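Local structure of glutathione synthetase-like effector 30 (Gpa-GSS30-apo) (Globodera pallida, 5OET) at residues 142-147 and 343-348. The protein is a nematode effector that probably arose from glutathione synthetase, the ATP-dependent ligase joining glycine to gamma-glutamylcysteine, and may have taken on a new role. Numbering follows the deposited sequence.
Sequences KKLVKR and FALSHT
A344 and L345 meet L144, which reaches over from helix 141-150 in a small contact, carried by apolar side chains, with the short, weakly bonded helix 342-345. Just ahead of them, the bond from CA to CB of F343 points away from helix 141-150, as suits a large aromatic residue that is buried on the other side of its own backbone. A344 presents only a methyl, its CB 4.0 Å from CD2 of L144; so short a side chain lets the leucine come in close to the backbone. That same CD2 lies 3.8 Å from the backbone N of L345 and 3.9 Å from its CB, so one branch of L144 does all the near touching. It gets there because CG of L144 is anti to the backbone N (chi1 -176°), which carries CD2 toward L345 and A344. L345 has the same leucine rotamer, and the two side chains pass at a slant. The end of L345 meets V145 instead: its CD2 stands 4.4 Å from CG2 of the valine, a looser approach in which two methyl ends meet and neither needs a polar partner. From L345 the chain makes a type I turn to T348. From within this turn ND1 of H347 reaches back to donate to O of F343, just before it, at 2.8 Å, a bent bond (130° at the hydrogen), and lies 2.9 Å from OG of S346, with which it is also hydrogen-bonded. T348 closes the turn as N-cap of helix 349-354, its OG1 accepting from the backbone N of M351. Around the contact, Y122 of helix 122-127 touches both V145 and L345, F328 of helix 325-331 packs on L144, and R147 makes a salt bridge to D325, while helix 98-119 lies against F343 and F163 of strand 160-173 meets its ring.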
# COMPACT_ATOMS: atom_id res chain seq x y z
N LYS A 142 -41.09 2.53 -7.62
CA LYS A 142 -42.04 1.99 -8.61
C LYS A 142 -41.34 1.20 -9.72
O LYS A 142 -41.85 0.17 -10.15
CB LYS A 142 -42.96 3.08 -9.18
CG LYS A 142 -44.04 3.48 -8.19
CD LYS A 142 -45.34 3.96 -8.83
CE LYS A 142 -45.20 5.35 -9.41
NZ LYS A 142 -46.42 5.71 -10.17
N LYS A 143 -40.19 1.68 -10.19
CA LYS A 143 -39.35 0.96 -11.17
C LYS A 143 -38.75 -0.36 -10.64
O LYS A 143 -38.65 -1.33 -11.40
CB LYS A 143 -38.24 1.88 -11.70
CG LYS A 143 -38.76 3.05 -12.54
CD LYS A 143 -39.03 2.62 -13.98
CE LYS A 143 -39.82 3.67 -14.77
NZ LYS A 143 -39.08 4.96 -14.93
N LEU A 144 -38.37 -0.40 -9.36
CA LEU A 144 -37.83 -1.62 -8.74
C LEU A 144 -38.90 -2.69 -8.52
O LEU A 144 -38.65 -3.87 -8.77
CB LEU A 144 -37.15 -1.29 -7.40
CG LEU A 144 -36.46 -2.44 -6.66
CD1 LEU A 144 -35.41 -3.13 -7.53
CD2 LEU A 144 -35.83 -1.90 -5.37
N VAL A 145 -40.07 -2.28 -8.05
CA VAL A 145 -41.20 -3.22 -7.89
C VAL A 145 -41.59 -3.84 -9.24
O VAL A 145 -41.73 -5.05 -9.34
CB VAL A 145 -42.42 -2.55 -7.21
CG1 VAL A 145 -43.70 -3.39 -7.37
CG2 VAL A 145 -42.13 -2.30 -5.74
N LYS A 146 -41.78 -3.00 -10.26
CA LYS A 146 -42.07 -3.44 -11.63
C LYS A 146 -41.13 -4.58 -12.06
O LYS A 146 -41.59 -5.59 -12.59
CB LYS A 146 -42.01 -2.23 -12.59
CG LYS A 146 -41.80 -2.48 -14.08
CD LYS A 146 -42.93 -3.26 -14.74
CE LYS A 146 -42.52 -3.66 -16.17
NZ LYS A 146 -43.57 -4.40 -16.93
N ARG A 147 -39.84 -4.43 -11.80
CA ARG A 147 -38.84 -5.45 -12.14
C ARG A 147 -39.02 -6.75 -11.35
O ARG A 147 -39.22 -7.81 -11.94
CB ARG A 147 -37.43 -4.92 -11.90
CG ARG A 147 -37.03 -3.75 -12.76
CD ARG A 147 -36.44 -4.20 -14.08
NE ARG A 147 -35.84 -3.07 -14.78
CZ ARG A 147 -35.13 -3.15 -15.90
NH1 ARG A 147 -34.91 -4.33 -16.50
NH2 ARG A 147 -34.62 -2.04 -16.42
N PHE A 343 -33.11 -6.59 -1.69
CA PHE A 343 -32.54 -5.95 -0.51
C PHE A 343 -32.47 -4.44 -0.64
O PHE A 343 -32.52 -3.75 0.38
CB PHE A 343 -31.16 -6.51 -0.20
CG PHE A 343 -31.20 -7.84 0.47
CD1 PHE A 343 -31.53 -8.96 -0.24
CD2 PHE A 343 -30.93 -7.97 1.80
CE1 PHE A 343 -31.57 -10.21 0.36
CE2 PHE A 343 -30.96 -9.20 2.41
CZ PHE A 343 -31.29 -10.32 1.69
N ALA A 344 -32.38 -3.94 -1.87
CA ALA A 344 -32.47 -2.50 -2.10
C ALA A 344 -33.81 -1.91 -1.66
O ALA A 344 -33.86 -0.77 -1.20
CB ALA A 344 -32.22 -2.17 -3.57
N LEU A 345 -34.89 -2.69 -1.82
CA LEU A 345 -36.21 -2.30 -1.34
C LEU A 345 -36.29 -2.31 0.22
O LEU A 345 -36.92 -1.44 0.82
CB LEU A 345 -37.28 -3.22 -1.96
CG LEU A 345 -38.75 -2.83 -1.83
CD1 LEU A 345 -39.04 -1.47 -2.43
CD2 LEU A 345 -39.63 -3.88 -2.48
N SER A 346 -35.64 -3.27 0.86
CA SER A 346 -35.64 -3.34 2.33
C SER A 346 -34.67 -2.37 3.00
O SER A 346 -34.60 -2.33 4.23
CB SER A 346 -35.38 -4.77 2.81
OG SER A 346 -33.99 -5.09 2.82
N HIS A 347 -33.90 -1.60 2.23
CA HIS A 347 -32.96 -0.62 2.81
C HIS A 347 -33.26 0.82 2.40
O HIS A 347 -32.44 1.72 2.60
CB HIS A 347 -31.53 -1.01 2.46
CG HIS A 347 -31.04 -2.21 3.19
ND1 HIS A 347 -31.62 -3.46 3.05
CD2 HIS A 347 -30.04 -2.36 4.09
CE1 HIS A 347 -30.98 -4.32 3.82
NE2 HIS A 347 -30.02 -3.68 4.47
N THR A 348 -34.44 1.06 1.86
CA THR A 348 -34.86 2.44 1.70
C THR A 348 -34.94 3.07 3.08
O THR A 348 -35.06 2.38 4.10
CB THR A 348 -36.24 2.58 1.00
OG1 THR A 348 -37.28 1.99 1.81
CG2 THR A 348 -36.21 1.94 -0.39